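PDB 5KBP: glycosyl hydrolase, family 38 from Enterococcus faecalis, which probably hydrolyses alpha-mannosidic linkages in carbohydrates, as a metal-binding glycosidase of family 38. Local coordinates for residues F52-Q57 with L84-F89; F678-V683 with K726-F731; T686-S691 with N720-N725. All coordinates share one frame; numbering follows the deposited sequence.

From the N terminus, contact 1 comes first: residues 52-57 meet 84-89 and close a largely helical excursion within the family 38 N-terminal domain, pairing two short parallel strands. Several hundred residues later, contact 2 brings 678-683 against 726-731 and packs two beta sheets of the C-terminal domain face to face. The chain between those segments contains contact 3, in which 686-691 pairs with 720-725 as neighbouring antiparallel strands of one of these sheets. Contacts 2 and 3 touch, because strands 718-722 and 727-732 are neighbours in one sheet; their centres lie about 8 Å apart. Contact 1 stands alone, its centre about 44 Å from that of contact 2.

Contact 1: residues F52-Q57 with L84-F89; sequences FHLDGQ and LKIGPF
Two short parallel strands of the family 38 N-terminal domain meet here, F52 beside L84 and H53 beside K85, and continue into a type I' turn with G56 at its third position. The amide of K85 donates to F52 O (3.0 Å), and K85 O then receives L54 N at 2.8 Å, nearly in line with its carbonyl bond. The turn, from L54 to Q57, points D55 away from the second segment and brings G56 back against G87; pairing resumes where F89 N reaches G56 O (3.2 Å). Between these points two waters bridge the chains. One accepts a hydrogen bond from G56 N and donates to both K85 O and G87 O; the other joins G87 O to H53 NE2, lying in the imidazole plane at its edge. G56 CA also approaches G87 O at 3.1 Å as a CA-H...O contact. On the apolar side L84 CG is anti to the backbone N (chi1 -160°), which brings its CD1 to L54 CD1 at 4.1 Å, while L54 CD2 meets I86 CG2. Helix 59-65 packs against L54 and I86, helix 72-80 against L84 and I86, and helix 100-117 against I86 and F89, whereas H53 meets the rings of Y125 and F263.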
# COMPACT_ATOMS: atom_id res chain seq x y z
N PHE A 52 26.69 -19.07 0.33
CA PHE A 52 26.30 -17.70 0.65
C PHE A 52 25.15 -17.75 1.64
O PHE A 52 24.12 -18.37 1.37
CB PHE A 52 25.90 -16.93 -0.61
CG PHE A 52 25.65 -15.46 -0.37
CD1 PHE A 52 26.70 -14.56 -0.40
CD2 PHE A 52 24.37 -14.99 -0.14
CE1 PHE A 52 26.48 -13.21 -0.19
CE2 PHE A 52 24.14 -13.64 0.07
CZ PHE A 52 25.20 -12.75 0.04
N HIS A 53 25.32 -17.09 2.78
CA HIS A 53 24.30 -17.09 3.83
C HIS A 53 23.27 -16.01 3.52
O HIS A 53 23.60 -14.82 3.49
CB HIS A 53 24.93 -16.86 5.20
CG HIS A 53 24.00 -17.12 6.34
ND1 HIS A 53 23.42 -16.11 7.07
CD2 HIS A 53 23.55 -18.28 6.88
CE1 HIS A 53 22.65 -16.63 8.01
NE2 HIS A 53 22.71 -17.94 7.91
N LEU A 54 22.03 -16.43 3.30
CA LEU A 54 20.98 -15.52 2.84
C LEU A 54 20.28 -14.81 3.99
O LEU A 54 19.05 -14.75 4.07
CB LEU A 54 19.97 -16.29 1.98
CG LEU A 54 19.31 -15.46 0.88
CD1 LEU A 54 20.37 -14.87 -0.04
CD2 LEU A 54 18.31 -16.31 0.10
N ASP A 55 21.08 -14.26 4.91
CA ASP A 55 20.61 -13.34 5.95
C ASP A 55 19.56 -13.96 6.87
O ASP A 55 18.77 -13.24 7.49
CB ASP A 55 20.08 -12.05 5.32
CG ASP A 55 20.14 -10.87 6.28
OD1 ASP A 55 20.96 -10.92 7.22
OD2 ASP A 55 19.39 -9.90 6.08
N GLY A 56 19.52 -15.29 6.96
CA GLY A 56 18.64 -15.94 7.91
C GLY A 56 17.16 -15.81 7.65
O GLY A 56 16.36 -16.19 8.51
N GLN A 57 16.76 -15.30 6.49
CA GLN A 57 15.35 -15.05 6.18
C GLN A 57 15.01 -15.66 4.83
O GLN A 57 15.74 -15.45 3.85
CB GLN A 57 15.05 -13.55 6.19
CG GLN A 57 16.12 -12.71 5.52
CD GLN A 57 15.75 -11.24 5.44
OE1 GLN A 57 14.58 -10.89 5.33
NE2 GLN A 57 16.75 -10.38 5.50
N LEU A 84 23.31 -22.11 -1.36
CA LEU A 84 22.47 -21.00 -0.93
C LEU A 84 21.86 -21.39 0.41
O LEU A 84 20.94 -22.21 0.47
CB LEU A 84 21.40 -20.68 -1.97
CG LEU A 84 20.77 -19.29 -1.86
CD1 LEU A 84 21.86 -18.23 -1.86
CD2 LEU A 84 19.79 -19.05 -3.00
N LYS A 85 22.39 -20.81 1.49
CA LYS A 85 21.98 -21.15 2.85
C LYS A 85 20.80 -20.27 3.24
O LYS A 85 20.92 -19.04 3.27
CB LYS A 85 23.14 -20.97 3.82
CG LYS A 85 24.39 -21.76 3.46
CD LYS A 85 24.18 -23.26 3.64
CE LYS A 85 25.49 -24.02 3.56
NZ LYS A 85 25.31 -25.48 3.79
N ILE A 86 19.66 -20.90 3.55
CA ILE A 86 18.41 -20.19 3.77
C ILE A 86 17.89 -20.48 5.17
O ILE A 86 18.24 -21.48 5.80
CB ILE A 86 17.35 -20.57 2.71
CG1 ILE A 86 16.98 -22.05 2.84
CG2 ILE A 86 17.86 -20.27 1.31
CD1 ILE A 86 15.80 -22.46 2.00
N GLY A 87 17.02 -19.59 5.65
CA GLY A 87 16.34 -19.78 6.91
C GLY A 87 17.22 -19.50 8.11
O GLY A 87 18.34 -19.00 7.98
N PRO A 88 16.74 -19.85 9.31
CA PRO A 88 15.49 -20.59 9.52
C PRO A 88 14.24 -19.72 9.69
O PRO A 88 13.16 -20.27 9.92
CB PRO A 88 15.77 -21.35 10.81
CG PRO A 88 16.64 -20.40 11.59
CD PRO A 88 17.46 -19.63 10.57
N PHE A 89 14.38 -18.41 9.58
CA PHE A 89 13.27 -17.49 9.80
C PHE A 89 12.65 -17.07 8.47
O PHE A 89 13.21 -17.28 7.39
CB PHE A 89 13.73 -16.25 10.58
CG PHE A 89 14.22 -16.54 11.97
CD1 PHE A 89 13.89 -17.73 12.61
CD2 PHE A 89 15.01 -15.62 12.64
CE1 PHE A 89 14.35 -17.99 13.89
CE2 PHE A 89 15.47 -15.88 13.92
CZ PHE A 89 15.14 -17.06 14.54
O HOH W 1 20.77 -18.63 9.91
O HOH W 2 20.08 -17.83 5.79

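Contact 2: residues F678-V683 with K726-F731; sequences FPTGMV and KGVTIF
M682 reaches across from the loop that follows strand 672-679 to the start of strand 727-732, and its side chain can be followed atom by atom. Its CB lies 4.2 Å from K726 NZ. With chi1 at 35°, CG sits between the backbone N and the carbonyl carbon, and from there the chain runs extended. SD passes 3.8 Å from K726 NZ, the two side chains running alongside in opposite senses; the ammonium group has its salt bridge with D723. The terminal CE settles on the backbone, 3.6 Å from G727 CA, and also comes within 4.2 Å of V728 CG2. Next along the interface, the T680 methyl CG2 touches V728 CB (4.0 Å), while its OG1 is hydrogen-bonded to G744 O. At the far end the I730 side chain lies over one face of the F678 ring: CD1 is 3.8 Å from the ring centroid and 15° off the normal, a CH-pi contact, and CG2 meets ring atom CE2 at 3.9 Å. No hydrogen bond joins the segments, as expected for sheets packed face to face. Strands 555-566 and 745-753 lie on the two sides of strand 672-679 in one sheet; I730 packs onto I746 and V748 of the latter from the other sheet, where 718-722 and 772-783 border 727-732.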
# COMPACT_ATOMS: atom_id res chain seq x y z
N PHE A 678 1.65 7.60 36.20
CA PHE A 678 0.93 6.86 37.23
C PHE A 678 1.83 6.68 38.44
O PHE A 678 2.54 5.67 38.57
CB PHE A 678 0.45 5.50 36.71
CG PHE A 678 -0.59 5.59 35.64
CD1 PHE A 678 -1.92 5.79 35.96
CD2 PHE A 678 -0.24 5.46 34.30
CE1 PHE A 678 -2.88 5.87 34.97
CE2 PHE A 678 -1.19 5.53 33.31
CZ PHE A 678 -2.52 5.74 33.65
N PRO A 679 1.84 7.65 39.36
CA PRO A 679 2.64 7.50 40.59
C PRO A 679 2.12 6.36 41.45
O PRO A 679 0.99 6.39 41.94
CB PRO A 679 2.47 8.86 41.28
CG PRO A 679 2.07 9.80 40.20
CD PRO A 679 1.23 8.98 39.26
N THR A 680 2.96 5.33 41.62
CA THR A 680 2.58 4.18 42.43
C THR A 680 2.75 4.44 43.93
O THR A 680 2.07 3.78 44.73
CB THR A 680 3.40 2.96 42.03
OG1 THR A 680 4.79 3.20 42.30
CG2 THR A 680 3.22 2.65 40.55
N GLY A 681 3.63 5.36 44.31
CA GLY A 681 3.83 5.67 45.71
C GLY A 681 4.79 4.76 46.44
O GLY A 681 4.92 4.88 47.66
N MET A 682 5.47 3.86 45.73
CA MET A 682 6.41 2.94 46.36
C MET A 682 7.68 2.87 45.52
O MET A 682 7.62 2.72 44.30
CB MET A 682 5.79 1.54 46.51
CG MET A 682 4.85 1.15 45.39
SD MET A 682 3.86 -0.30 45.79
CE MET A 682 2.68 -0.29 44.45
N VAL A 683 8.82 2.98 46.19
CA VAL A 683 10.13 2.92 45.56
C VAL A 683 10.69 1.52 45.81
O VAL A 683 11.11 1.20 46.92
CB VAL A 683 11.07 4.00 46.09
CG1 VAL A 683 12.46 3.85 45.47
CG2 VAL A 683 10.50 5.39 45.80
N LYS A 726 0.98 -4.19 48.27
CA LYS A 726 0.15 -3.54 47.27
C LYS A 726 0.88 -3.53 45.93
O LYS A 726 2.08 -3.79 45.85
CB LYS A 726 -0.21 -2.12 47.69
CG LYS A 726 0.90 -1.40 48.44
CD LYS A 726 0.60 0.08 48.60
CE LYS A 726 1.51 0.70 49.64
NZ LYS A 726 2.95 0.42 49.36
N GLY A 727 0.14 -3.21 44.88
CA GLY A 727 0.71 -3.16 43.55
C GLY A 727 -0.21 -2.47 42.57
O GLY A 727 -1.43 -2.42 42.76
N VAL A 728 0.39 -1.95 41.50
CA VAL A 728 -0.32 -1.26 40.44
C VAL A 728 0.09 -1.87 39.11
O VAL A 728 1.29 -2.03 38.84
CB VAL A 728 -0.04 0.26 40.44
CG1 VAL A 728 -0.78 0.94 39.31
CG2 VAL A 728 -0.41 0.87 41.78
N THR A 729 -0.89 -2.21 38.27
CA THR A 729 -0.66 -2.71 36.93
C THR A 729 -1.26 -1.75 35.92
O THR A 729 -2.41 -1.33 36.07
CB THR A 729 -1.26 -4.11 36.74
OG1 THR A 729 -0.65 -5.03 37.65
CG2 THR A 729 -1.04 -4.60 35.32
N ILE A 730 -0.48 -1.39 34.90
CA ILE A 730 -0.91 -0.50 33.84
C ILE A 730 -0.83 -1.27 32.53
O ILE A 730 0.26 -1.66 32.10
CB ILE A 730 -0.05 0.77 33.77
CG1 ILE A 730 -0.05 1.50 35.12
CG2 ILE A 730 -0.54 1.69 32.66
CD1 ILE A 730 -1.41 1.97 35.55
N PHE A 731 -1.98 -1.49 31.89
CA PHE A 731 -2.02 -2.18 30.61
C PHE A 731 -2.35 -1.19 29.50
O PHE A 731 -2.83 -0.08 29.74
CB PHE A 731 -3.04 -3.33 30.63
CG PHE A 731 -4.42 -2.93 31.05
CD1 PHE A 731 -4.79 -2.97 32.39
CD2 PHE A 731 -5.37 -2.57 30.11
CE1 PHE A 731 -6.07 -2.61 32.78
CE2 PHE A 731 -6.65 -2.21 30.50
CZ PHE A 731 -7.00 -2.24 31.83

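Contact 3: residues T686-S691 with N720-N725; sequences THEADS and NVHDQN
E688 and N720 form an antiparallel hydrogen-bonded pair in the large antiparallel sheet of the C-terminal domain, where strand 686-690 lies beside strand 718-722. Both backbone groups of each residue are used: E688 N donates to N720 O at 3.0 Å, and N720 N returns to E688 O at 2.7 Å, both bonds almost straight at the hydrogen. Their side chains share one face of the sheet. The amide of N720 is satisfied at both ends. With CG anti to the backbone N (chi1 175°), its OD1 is placed within reach of H722 ND1 and accepts from it at 2.7 Å, almost in line with the amide carbonyl, while ND2 is hydrogen-bonded to T729 OG1 and H783 NE2. This ND1 bond helps to fix the H722 ring, whose CE1 edge faces the E688 carboxylate, the two planes 81° apart. E688 itself is engaged by helix 789-799, its OE1 bonded to Y793 OH and its OE2 in a salt bridge with R789. H687 belongs to the other side of the sheet: CB touches V721 CG2 at 3.9 Å, and its ring nitrogens are held by N700 OD1 and Y738 OH. After the strand, D723 OD1 accepts N725 N in an Asx turn. Across the E688-H722 pair, E688 OE2 stops 3.7 Å from H722 CE1.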
# COMPACT_ATOMS: atom_id res chain seq x y z
N THR A 686 12.92 -3.45 41.94
CA THR A 686 12.63 -4.00 40.63
C THR A 686 11.19 -3.70 40.25
O THR A 686 10.36 -3.34 41.09
CB THR A 686 12.85 -5.52 40.59
OG1 THR A 686 12.11 -6.15 41.64
CG2 THR A 686 14.33 -5.85 40.74
N HIS A 687 10.90 -3.85 38.96
CA HIS A 687 9.55 -3.79 38.43
C HIS A 687 9.39 -4.92 37.42
O HIS A 687 10.36 -5.57 37.02
CB HIS A 687 9.24 -2.43 37.79
CG HIS A 687 10.01 -2.16 36.54
ND1 HIS A 687 11.25 -1.56 36.54
CD2 HIS A 687 9.71 -2.40 35.24
CE1 HIS A 687 11.69 -1.44 35.30
NE2 HIS A 687 10.77 -1.95 34.49
N GLU A 688 8.15 -5.15 36.99
CA GLU A 688 7.84 -6.22 36.05
C GLU A 688 7.15 -5.65 34.82
O GLU A 688 6.45 -4.63 34.89
CB GLU A 688 6.97 -7.29 36.70
CG GLU A 688 7.66 -8.06 37.82
CD GLU A 688 6.81 -9.17 38.37
OE1 GLU A 688 5.66 -9.34 37.90
OE2 GLU A 688 7.28 -9.89 39.28
N ALA A 689 7.34 -6.32 33.69
CA ALA A 689 6.76 -5.89 32.43
C ALA A 689 6.48 -7.11 31.57
O ALA A 689 7.19 -8.12 31.63
CB ALA A 689 7.68 -4.92 31.68
N ASP A 690 5.43 -7.01 30.76
CA ASP A 690 5.08 -8.08 29.84
C ASP A 690 6.06 -8.11 28.68
O ASP A 690 6.26 -7.10 28.00
CB ASP A 690 3.65 -7.91 29.33
CG ASP A 690 3.15 -9.12 28.58
OD1 ASP A 690 3.47 -10.25 28.99
OD2 ASP A 690 2.43 -8.95 27.57
N SER A 691 6.67 -9.27 28.45
CA SER A 691 7.59 -9.43 27.33
C SER A 691 7.09 -10.54 26.40
O SER A 691 5.89 -10.64 26.13
CB SER A 691 9.00 -9.74 27.83
OG SER A 691 9.94 -9.69 26.76
N ASN A 720 4.09 -3.49 35.69
CA ASN A 720 3.63 -3.60 37.07
C ASN A 720 4.69 -3.13 38.05
O ASN A 720 5.89 -3.32 37.82
CB ASN A 720 3.23 -5.05 37.40
CG ASN A 720 2.86 -5.24 38.85
OD1 ASN A 720 3.70 -5.57 39.68
ND2 ASN A 720 1.59 -5.04 39.17
N VAL A 721 4.24 -2.51 39.14
CA VAL A 721 5.09 -2.12 40.26
C VAL A 721 4.38 -2.54 41.53
O VAL A 721 3.21 -2.18 41.74
CB VAL A 721 5.37 -0.61 40.26
CG1 VAL A 721 5.94 -0.18 41.61
CG2 VAL A 721 6.33 -0.24 39.14
N HIS A 722 5.06 -3.29 42.39
CA HIS A 722 4.43 -3.82 43.58
C HIS A 722 5.47 -4.06 44.66
O HIS A 722 6.65 -4.27 44.38
CB HIS A 722 3.66 -5.11 43.29
CG HIS A 722 4.54 -6.29 43.02
ND1 HIS A 722 5.01 -6.60 41.77
CD2 HIS A 722 5.05 -7.24 43.86
CE1 HIS A 722 5.76 -7.69 41.83
NE2 HIS A 722 5.80 -8.09 43.09
N ASP A 723 5.00 -4.04 45.91
CA ASP A 723 5.81 -4.49 47.04
C ASP A 723 5.13 -5.69 47.70
O ASP A 723 4.38 -6.42 47.04
CB ASP A 723 6.03 -3.36 48.06
CG ASP A 723 4.74 -2.69 48.50
OD1 ASP A 723 3.65 -3.28 48.33
OD2 ASP A 723 4.81 -1.56 49.02
N GLN A 724 5.37 -5.89 48.99
CA GLN A 724 4.82 -7.05 49.69
C GLN A 724 3.35 -6.89 50.07
O GLN A 724 2.76 -7.85 50.58
CB GLN A 724 5.64 -7.35 50.94
N ASN A 725 2.75 -5.72 49.84
CA ASN A 725 1.39 -5.49 50.31
C ASN A 725 0.46 -4.98 49.21
O ASN A 725 -0.73 -5.29 49.22
CB ASN A 725 1.40 -4.49 51.47
CG ASN A 725 2.01 -5.08 52.73
OD1 ASN A 725 1.35 -5.81 53.48
ND2 ASN A 725 3.28 -4.76 52.98